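Hypothetical protein BVU_2266 (Bacteroides vulgatus, PDB 3TZG) is of unknown function but folds as a porin-like beta barrel, probably related to the membrane beta-barrel proteins. Local coordinates at residues A[32-37]-A[187-192]; A[76-81]-A[180-185]; A[172-177]-A[244-249]. All blocks are in the same frame, centred on the assembly; numbering follows the deposited sequence.

Interaction 1 (A[32-37]-A[187-192])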
loop_
_atom_site.group_PDB
_atom_site.type_symbol
_atom_site.label_atom_id
_atom_site.label_comp_id
_atom_site.label_asym_id
_atom_site.label_seq_id
_atom_site.Cartn_x
_atom_site.Cartn_y
_atom_site.Cartn_z
ATOM N N GLY A 32 -5.207 2.436 -20.833
ATOM C CA GLY A 32 -4.181 2.745 -19.842
ATOM C C GLY A 32 -4.410 2.079 -18.502
ATOM O O GLY A 32 -3.629 2.290 -17.563
ATOM N N LYS A 33 -5.481 1.265 -18.401
ATOM C CA LYS A 33 -5.817 0.541 -17.175
ATOM C C LYS A 33 -4.857 -0.625 -16.999
ATOM O O LYS A 33 -4.535 -1.278 -17.987
ATOM C CB LYS A 33 -7.277 0.066 -17.201
ATOM C CG LYS A 33 -8.279 1.225 -17.188
ATOM C CD LYS A 33 -9.752 0.821 -16.966
ATOM C CE LYS A 33 -10.494 0.387 -18.215
ATOM N NZ LYS A 33 -10.177 -1.006 -18.584
ATOM N N ILE A 34 -4.344 -0.850 -15.770
ATOM C CA ILE A 34 -3.401 -1.950 -15.484
ATOM C C ILE A 34 -4.176 -3.244 -15.581
ATOM O O ILE A 34 -5.269 -3.348 -15.020
ATOM C CB ILE A 34 -2.651 -1.804 -14.108
ATOM C CG1 ILE A 34 -1.467 -2.808 -14.002
ATOM C CG2 ILE A 34 -3.610 -1.862 -12.893
ATOM C CD1 ILE A 34 -0.519 -2.629 -12.861
ATOM N N ILE A 35 -3.658 -4.205 -16.345
ATOM C CA ILE A 35 -4.376 -5.463 -16.507
ATOM C C ILE A 35 -3.503 -6.606 -16.001
ATOM O O ILE A 35 -3.995 -7.730 -15.880
ATOM C CB ILE A 35 -4.881 -5.690 -17.954
ATOM C CG1 ILE A 35 -3.773 -5.525 -19.002
ATOM C CG2 ILE A 35 -6.067 -4.752 -18.242
ATOM C CD1 ILE A 35 -4.143 -6.024 -20.343
ATOM N N LYS A 36 -2.243 -6.301 -15.628
ATOM C CA LYS A 36 -1.303 -7.272 -15.073
ATOM C C LYS A 36 -0.161 -6.586 -14.304
ATOM O O LYS A 36 0.448 -5.667 -14.840
ATOM C CB LYS A 36 -0.717 -8.171 -16.177
ATOM C CG LYS A 36 -0.912 -9.641 -15.836
ATOM C CD LYS A 36 -0.129 -10.563 -16.720
ATOM C CE LYS A 36 -0.191 -11.962 -16.182
ATOM N NZ LYS A 36 0.559 -12.923 -17.034
ATOM N N TYR A 37 0.114 -7.031 -13.055
ATOM C CA TYR A 37 1.213 -6.586 -12.176
ATOM C C TYR A 37 2.040 -7.833 -11.871
ATOM O O TYR A 37 1.747 -8.567 -10.918
ATOM C CB TYR A 37 0.683 -5.873 -10.902
ATOM C CG TYR A 37 1.767 -5.333 -9.977
ATOM C CD1 TYR A 37 2.295 -6.115 -8.957
ATOM C CD2 TYR A 37 2.213 -4.020 -10.085
ATOM C CE1 TYR A 37 3.288 -5.630 -8.116
ATOM C CE2 TYR A 37 3.202 -3.521 -9.243
ATOM C CZ TYR A 37 3.743 -4.333 -8.264
ATOM O OH TYR A 37 4.714 -3.848 -7.420
ATOM N N PHE A 187 -3.872 1.844 -2.791
ATOM C CA PHE A 187 -3.129 3.099 -2.903
ATOM C C PHE A 187 -2.436 3.218 -4.255
ATOM O O PHE A 187 -2.570 4.275 -4.890
ATOM C CB PHE A 187 -2.100 3.275 -1.765
ATOM C CG PHE A 187 -2.780 3.606 -0.451
ATOM C CD1 PHE A 187 -3.405 4.831 -0.261
ATOM C CD2 PHE A 187 -2.840 2.676 0.572
ATOM C CE1 PHE A 187 -4.079 5.117 0.926
ATOM C CE2 PHE A 187 -3.524 2.969 1.767
ATOM C CZ PHE A 187 -4.134 4.187 1.929
ATOM N N LEU A 188 -1.734 2.143 -4.719
ATOM C CA LEU A 188 -0.983 2.125 -6.001
ATOM C C LEU A 188 -1.880 2.471 -7.208
ATOM O O LEU A 188 -1.422 3.173 -8.102
ATOM C CB LEU A 188 -0.333 0.746 -6.231
ATOM C CG LEU A 188 0.573 0.581 -7.463
ATOM C CD1 LEU A 188 1.980 1.081 -7.180
ATOM C CD2 LEU A 188 0.649 -0.869 -7.895
ATOM N N LEU A 189 -3.144 1.992 -7.219
ATOM C CA LEU A 189 -4.082 2.200 -8.331
ATOM C C LEU A 189 -5.002 3.400 -8.068
ATOM O O LEU A 189 -5.907 3.658 -8.871
ATOM C CB LEU A 189 -4.930 0.922 -8.571
ATOM C CG LEU A 189 -4.203 -0.448 -8.657
ATOM C CD1 LEU A 189 -5.144 -1.518 -9.119
ATOM C CD2 LEU A 189 -2.975 -0.414 -9.586
ATOM N N ASN A 190 -4.759 4.144 -6.954
ATOM C CA ASN A 190 -5.484 5.347 -6.524
ATOM C C ASN A 190 -7.019 5.101 -6.480
ATOM O O ASN A 190 -7.811 5.916 -6.998
ATOM C CB ASN A 190 -5.162 6.557 -7.435
ATOM C CG ASN A 190 -5.515 7.893 -6.817
ATOM O OD1 ASN A 190 -5.375 8.111 -5.602
ATOM N ND2 ASN A 190 -5.960 8.830 -7.645
ATOM N N LEU A 191 -7.435 3.991 -5.831
ATOM C CA LEU A 191 -8.851 3.648 -5.751
ATOM C C LEU A 191 -9.581 4.594 -4.763
ATOM O O LEU A 191 -10.820 4.680 -4.795
ATOM C CB LEU A 191 -9.069 2.176 -5.369
ATOM C CG LEU A 191 -8.375 1.108 -6.222
ATOM C CD1 LEU A 191 -8.834 -0.283 -5.814
ATOM C CD2 LEU A 191 -8.634 1.294 -7.710
ATOM N N GLY A 192 -8.808 5.320 -3.944
ATOM C CA GLY A 192 -9.353 6.302 -3.012
ATOM C C GLY A 192 -9.562 7.652 -3.684
ATOM O O GLY A 192 -10.106 8.576 -3.067
#

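Interaction 2 (A[76-81]-A[180-185])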
loop_
_atom_site.group_PDB
_atom_site.type_symbol
_atom_site.label_atom_id
_atom_site.label_comp_id
_atom_site.label_asym_id
_atom_site.label_seq_id
_atom_site.Cartn_x
_atom_site.Cartn_y
_atom_site.Cartn_z
ATOM N N ARG A 76 -15.458 1.601 -2.050
ATOM C CA ARG A 76 -16.299 1.811 -0.885
ATOM C C ARG A 76 -16.118 0.686 0.136
ATOM O O ARG A 76 -16.307 0.907 1.337
ATOM C CB ARG A 76 -17.764 1.925 -1.318
ATOM C CG ARG A 76 -18.003 3.098 -2.260
ATOM C CD ARG A 76 -17.669 4.421 -1.609
ATOM N NE ARG A 76 -17.713 5.519 -2.569
ATOM C CZ ARG A 76 -17.576 6.796 -2.244
ATOM N NH1 ARG A 76 -17.373 7.148 -0.981
ATOM N NH2 ARG A 76 -17.648 7.735 -3.179
ATOM N N GLU A 77 -15.724 -0.507 -0.348
ATOM C CA GLU A 77 -15.531 -1.732 0.438
ATOM C C GLU A 77 -14.797 -2.784 -0.386
ATOM O O GLU A 77 -14.827 -2.710 -1.614
ATOM C CB GLU A 77 -16.895 -2.267 0.900
ATOM C CG GLU A 77 -17.842 -2.449 -0.256
ATOM C CD GLU A 77 -19.249 -2.840 0.095
ATOM O OE1 GLU A 77 -19.468 -4.044 0.356
ATOM O OE2 GLU A 77 -20.149 -1.983 -0.058
ATOM N N SER A 78 -14.137 -3.754 0.276
ATOM C CA SER A 78 -13.408 -4.837 -0.418
ATOM C C SER A 78 -13.447 -6.147 0.379
ATOM O O SER A 78 -13.631 -6.117 1.607
ATOM C CB SER A 78 -11.952 -4.456 -0.674
ATOM O OG SER A 78 -11.167 -4.591 0.506
ATOM N N ARG A 79 -13.275 -7.290 -0.323
ATOM C CA ARG A 79 -13.184 -8.607 0.283
ATOM C C ARG A 79 -11.984 -9.308 -0.309
ATOM O O ARG A 79 -11.820 -9.326 -1.534
ATOM C CB ARG A 79 -14.466 -9.442 0.149
ATOM C CG ARG A 79 -14.420 -10.613 1.122
ATOM C CD ARG A 79 -15.737 -11.241 1.461
ATOM N NE ARG A 79 -15.508 -12.156 2.574
ATOM C CZ ARG A 79 -16.461 -12.835 3.197
ATOM N NH1 ARG A 79 -17.727 -12.719 2.815
ATOM N NH2 ARG A 79 -16.155 -13.639 4.209
ATOM N N ALA A 80 -11.134 -9.862 0.565
ATOM C CA ALA A 80 -9.911 -10.533 0.159
ATOM C C ALA A 80 -9.732 -11.862 0.841
ATOM O O ALA A 80 -10.181 -12.067 1.976
ATOM C CB ALA A 80 -8.722 -9.652 0.477
ATOM N N ARG A 81 -9.076 -12.777 0.133
ATOM C CA ARG A 81 -8.674 -14.067 0.661
ATOM C C ARG A 81 -7.175 -14.002 0.779
ATOM O O ARG A 81 -6.509 -13.627 -0.183
ATOM C CB ARG A 81 -9.173 -15.247 -0.184
ATOM C CG ARG A 81 -8.733 -16.581 0.409
ATOM C CD ARG A 81 -9.667 -17.707 0.061
ATOM N NE ARG A 81 -10.972 -17.511 0.684
ATOM C CZ ARG A 81 -11.996 -18.344 0.553
ATOM N NH1 ARG A 81 -11.873 -19.451 -0.164
ATOM N NH2 ARG A 81 -13.151 -18.078 1.147
ATOM N N GLY A 180 -1.699 -5.061 4.543
ATOM C CA GLY A 180 -1.944 -6.032 3.480
ATOM C C GLY A 180 -1.739 -5.578 2.052
ATOM O O GLY A 180 -1.833 -4.384 1.746
ATOM N N VAL A 181 -1.516 -6.563 1.159
ATOM C CA VAL A 181 -1.231 -6.383 -0.272
ATOM C C VAL A 181 -2.482 -5.752 -0.979
ATOM O O VAL A 181 -2.329 -5.006 -1.966
ATOM C CB VAL A 181 -0.763 -7.720 -0.918
ATOM C CG1 VAL A 181 -0.677 -7.642 -2.435
ATOM C CG2 VAL A 181 0.602 -8.112 -0.366
ATOM N N ASP A 182 -3.689 -5.973 -0.425
ATOM C CA ASP A 182 -4.893 -5.361 -0.974
ATOM C C ASP A 182 -4.837 -3.837 -0.760
ATOM O O ASP A 182 -5.198 -3.083 -1.666
ATOM C CB ASP A 182 -6.166 -5.974 -0.371
ATOM C CG ASP A 182 -6.236 -5.984 1.131
ATOM O OD1 ASP A 182 -5.324 -6.580 1.764
ATOM O OD2 ASP A 182 -7.245 -5.470 1.680
ATOM N N SER A 183 -4.313 -3.382 0.399
ATOM C CA SER A 183 -4.166 -1.954 0.667
ATOM C C SER A 183 -3.069 -1.367 -0.232
ATOM O O SER A 183 -3.206 -0.227 -0.701
ATOM C CB SER A 183 -3.873 -1.699 2.139
ATOM O OG SER A 183 -5.040 -1.747 2.957
ATOM N N PHE A 184 -2.002 -2.168 -0.521
ATOM C CA PHE A 184 -0.946 -1.750 -1.430
ATOM C C PHE A 184 -1.573 -1.347 -2.769
ATOM O O PHE A 184 -1.397 -0.204 -3.204
ATOM C CB PHE A 184 0.099 -2.859 -1.610
ATOM C CG PHE A 184 1.029 -2.627 -2.773
ATOM C CD1 PHE A 184 2.100 -1.753 -2.661
ATOM C CD2 PHE A 184 0.814 -3.261 -3.998
ATOM C CE1 PHE A 184 2.953 -1.538 -3.739
ATOM C CE2 PHE A 184 1.671 -3.037 -5.082
ATOM C CZ PHE A 184 2.739 -2.191 -4.938
ATOM N N PHE A 185 -2.362 -2.268 -3.385
ATOM C CA PHE A 185 -3.037 -2.037 -4.654
ATOM C C PHE A 185 -4.074 -0.902 -4.554
ATOM O O PHE A 185 -4.171 -0.087 -5.484
ATOM C CB PHE A 185 -3.690 -3.320 -5.154
ATOM C CG PHE A 185 -2.665 -4.262 -5.728
ATOM C CD1 PHE A 185 -1.879 -3.887 -6.818
ATOM C CD2 PHE A 185 -2.458 -5.520 -5.168
ATOM C CE1 PHE A 185 -0.902 -4.753 -7.323
ATOM C CE2 PHE A 185 -1.483 -6.383 -5.682
ATOM C CZ PHE A 185 -0.715 -5.990 -6.752
#

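Interaction 3 (A[172-177]-A[244-249])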
loop_
_atom_site.group_PDB
_atom_site.type_symbol
_atom_site.label_atom_id
_atom_site.label_comp_id
_atom_site.label_asym_id
_atom_site.label_seq_id
_atom_site.Cartn_x
_atom_site.Cartn_y
_atom_site.Cartn_z
ATOM N N GLN A 172 3.735 6.378 -3.923
ATOM C CA GLN A 172 3.732 6.498 -2.448
ATOM C C GLN A 172 3.438 5.164 -1.818
ATOM O O GLN A 172 3.840 4.912 -0.676
ATOM C CB GLN A 172 2.691 7.502 -1.954
ATOM C CG GLN A 172 2.805 8.895 -2.532
ATOM C CD GLN A 172 1.551 9.710 -2.314
ATOM O OE1 GLN A 172 0.657 9.358 -1.510
ATOM N NE2 GLN A 172 1.451 10.818 -3.058
ATOM N N ALA A 173 2.706 4.290 -2.569
ATOM C CA ALA A 173 2.339 2.944 -2.121
ATOM C C ALA A 173 3.575 2.113 -1.794
ATOM O O ALA A 173 3.484 1.163 -1.027
ATOM C CB ALA A 173 1.518 2.250 -3.190
ATOM N N TYR A 174 4.735 2.460 -2.371
ATOM C CA TYR A 174 5.955 1.716 -2.122
ATOM C C TYR A 174 6.626 2.170 -0.826
ATOM O O TYR A 174 7.541 1.470 -0.386
ATOM C CB TYR A 174 6.926 1.831 -3.310
ATOM C CG TYR A 174 6.484 1.027 -4.518
ATOM C CD1 TYR A 174 6.547 -0.364 -4.516
ATOM C CD2 TYR A 174 5.961 1.653 -5.645
ATOM C CE1 TYR A 174 6.084 -1.112 -5.596
ATOM C CE2 TYR A 174 5.490 0.914 -6.733
ATOM C CZ TYR A 174 5.557 -0.471 -6.706
ATOM O OH TYR A 174 5.142 -1.234 -7.785
ATOM N N VAL A 175 6.157 3.280 -0.176
ATOM C CA VAL A 175 6.766 3.772 1.079
ATOM C C VAL A 175 5.750 4.012 2.235
ATOM O O VAL A 175 6.167 4.064 3.399
ATOM C CB VAL A 175 7.563 5.073 0.869
ATOM C CG1 VAL A 175 8.739 4.862 -0.068
ATOM C CG2 VAL A 175 6.685 6.227 0.392
ATOM N N ILE A 176 4.458 4.210 1.941
ATOM C CA ILE A 176 3.510 4.526 3.033
ATOM C C ILE A 176 3.060 3.241 3.763
ATOM O O ILE A 176 3.373 2.114 3.337
ATOM C CB ILE A 176 2.296 5.383 2.608
ATOM C CG1 ILE A 176 1.324 4.588 1.721
ATOM C CG2 ILE A 176 2.837 6.680 1.944
ATOM C CD1 ILE A 176 0.125 5.307 1.243
ATOM N N ASP A 177 2.419 3.474 4.941
ATOM C CA ASP A 177 1.924 2.533 5.950
ATOM C C ASP A 177 0.560 2.025 5.600
ATOM O O ASP A 177 -0.380 2.810 5.593
ATOM C CB ASP A 177 1.851 3.281 7.292
ATOM C CG ASP A 177 2.190 2.473 8.509
ATOM O OD1 ASP A 177 3.391 2.397 8.851
ATOM O OD2 ASP A 177 1.257 1.968 9.161
ATOM N N ILE A 244 13.287 -0.648 -4.409
ATOM C CA ILE A 244 12.410 -0.922 -5.539
ATOM C C ILE A 244 12.975 -0.211 -6.747
ATOM O O ILE A 244 13.217 0.990 -6.691
ATOM C CB ILE A 244 10.935 -0.525 -5.252
ATOM C CG1 ILE A 244 10.314 -1.475 -4.195
ATOM C CG2 ILE A 244 10.081 -0.506 -6.527
ATOM C CD1 ILE A 244 10.161 -0.825 -2.853
ATOM N N ASP A 245 13.235 -0.958 -7.815
ATOM C CA ASP A 245 13.737 -0.392 -9.068
ATOM C C ASP A 245 12.582 -0.351 -10.071
ATOM O O ASP A 245 11.807 -1.304 -10.131
ATOM C CB ASP A 245 14.946 -1.189 -9.591
ATOM C CG ASP A 245 16.257 -0.945 -8.843
ATOM O OD1 ASP A 245 16.559 0.223 -8.541
ATOM O OD2 ASP A 245 17.041 -1.903 -8.693
ATOM N N LEU A 246 12.404 0.767 -10.785
ATOM C CA LEU A 246 11.288 0.919 -11.722
ATOM C C LEU A 246 11.751 1.322 -13.117
ATOM O O LEU A 246 12.700 2.112 -13.277
ATOM C CB LEU A 246 10.272 1.965 -11.221
ATOM C CG LEU A 246 9.631 1.728 -9.859
ATOM C CD1 LEU A 246 10.324 2.544 -8.799
ATOM C CD2 LEU A 246 8.213 2.145 -9.881
ATOM N N SER A 247 11.057 0.795 -14.138
ATOM C CA SER A 247 11.349 1.088 -15.543
ATOM C C SER A 247 10.119 1.671 -16.205
ATOM O O SER A 247 8.993 1.284 -15.879
ATOM C CB SER A 247 11.816 -0.167 -16.270
ATOM O OG SER A 247 12.055 0.087 -17.643
ATOM N N TYR A 248 10.341 2.591 -17.149
ATOM C CA TYR A 248 9.282 3.276 -17.891
ATOM C C TYR A 248 9.421 3.009 -19.401
ATOM O O TYR A 248 8.681 3.595 -20.193
ATOM C CB TYR A 248 9.326 4.782 -17.585
ATOM C CG TYR A 248 9.147 5.115 -16.118
ATOM C CD1 TYR A 248 10.220 5.059 -15.233
ATOM C CD2 TYR A 248 7.903 5.501 -15.615
ATOM C CE1 TYR A 248 10.050 5.319 -13.877
ATOM C CE2 TYR A 248 7.730 5.795 -14.265
ATOM C CZ TYR A 248 8.807 5.704 -13.404
ATOM O OH TYR A 248 8.651 6.026 -12.090
ATOM N N ASN A 249 10.332 2.079 -19.778
ATOM C CA ASN A 249 10.621 1.699 -21.167
ATOM C C ASN A 249 9.583 0.720 -21.712
ATOM O O ASN A 249 9.328 -0.294 -21.059
ATOM C CB ASN A 249 12.029 1.068 -21.293
ATOM C CG ASN A 249 12.394 0.618 -22.698
ATOM O OD1 ASN A 249 12.380 -0.572 -23.020
ATOM N ND2 ASN A 249 12.684 1.558 -23.586
#

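Interaction 1 (A[32-37]-A[187-192])
Ile-34 and Tyr-37, on strand 34-37 of the barrel wall, meet Leu-188 and Leu-189 at the C-terminal end of helix 181-188. The contact is apolar. The branch methyl CG2 of Ile-34 reaches the fork of Leu-189, closest to CD2 at 3.7 Å, with CD1 next at 4.1 Å. The two side chains cross at about a right angle. The second pair is slanted. Tyr-37 holds CG anti to the backbone N (chi1 -177°), which sends the ring inward, where its CD2-CE2 side meets Leu-188 CD2 obliquely, 3.9 Å from CE2. The Tyr-37 OH goes on to hydrogen-bond Tyr-174 OH. Phe-185, one turn earlier on the helix, meets the same ring edge-to-face. The helix stops just after Leu-188. Asn-190 N to Phe-187 O (3.0 Å) is one of two bonds back into the last turn that, with a positive phi of 52° at Asn-190, make a Schellman motif. On the strand, Ile-34 and Tyr-37 are three residues apart, yet both point at the helix. Regular alternation would place them on opposite faces. Ile-35 and Lys-36 both face Glu-27 of the neighbouring strand, and this extra residue resets the alternation, as in a classic beta bulge.

Interaction 2 (A[76-81]-A[180-185])
Asp-182 OD1 makes a salt bridge with Lys-95 NZ, while OD2 of the same carboxylate faces Ser-78 OG across the contact. The touch between the two segments is loose. Asp-182 OD2 lies 4.2 Å from Ser-78 OG, too far for a bond. Ala-80 CB lies 4.5 Å from Asp-182 CG and gives the carboxylate a small apolar neighbour. The serine has its own polar partner: Tyr-99 OH hydrogen-bonds Ser-78 OG. Both Lys-95 and Tyr-99 come from strand 90-102. Lys-95 and the nearby helix start would probably both favour a charged carboxylate.

Strand 74-85 is part of the barrel wall and alternates in the usual way: Ser-78 and Ala-80 point to the buried helix, while Arg-79 between them points away and is exposed. The first turn of helix 181-188 brings Asp-182 against this wall. Gly-180 O starts that turn by accepting from Phe-184 N at 3.2 Å and, weakly, from Ser-183 N at 3.0 Å. A third bond, Phe-185 N to Val-181 O, continues it. Gly-180 sits at the N-cap, with a positive phi. A beta carbon there would run into Asp-182 OD1. Asp-182 CG lies between the backbone N and the carbonyl carbon (chi1 53°), which directs the carboxylate at the wall.

Interaction 3 (A[172-177]-A[244-249])
Tyr-174 and Ile-244 join the segment before helix 181-188 to strand 239-247 of the beta barrel. The main interaction is CH-pi. Ile-244 CG2 lies over one face of the Tyr-174 ring, 4.2 Å from its centroid and 17° off the ring normal, displaced toward the rim. Ordinary apolar packing adds to it. Ile-244 CG1 comes to 3.9 Å from Tyr-174 CD1, and Ile-244 CD1 follows at 4.0 Å from that same CD1. A chi1 of -69° puts CG2 over the face, while CG1, on the same side, sits outside the rim near CD1. An alanine in place of Ile-244 lacks the CG1 and CG2 branches and would probably leave a gap against the Tyr-174 face and Val-13, with the ring freer to shift. Leu-246, two residues on, turns the same way and brings CD2 to 4.3 Å from Tyr-174 CE2, approaching obliquely. The polar end of the tyrosine is held separately, by Tyr-37, while Phe-184 meets the ring edge-to-face. Tyr-174 belongs to a short 3-10 segment. Behind it, Gln-172 O accepts from both Val-175 N at 2.9 Å and Ile-176 N at 2.8 Å.

From the N terminus, strand 34-37 comes first. It meets residues 187-192 much later in the chain, so interaction 1 closes a loop of about 150 residues containing much of the barrel wall. Strand 74-85 follows and packs loosely against residues 180-185. Interaction 2 is thus nested inside interaction 1, and both use helix 181-188. Interaction 3 begins at 172-177, inside both loops, and ends on strand 239-247 near the C terminus, so it crosses them. Interactions 2 and 3 lie on opposite sides of the chain centre. Together the three contacts tie the buried helix and the segment before it to separate wall strands. Tyr-37, Tyr-174 and Phe-184 meet where the three sites join.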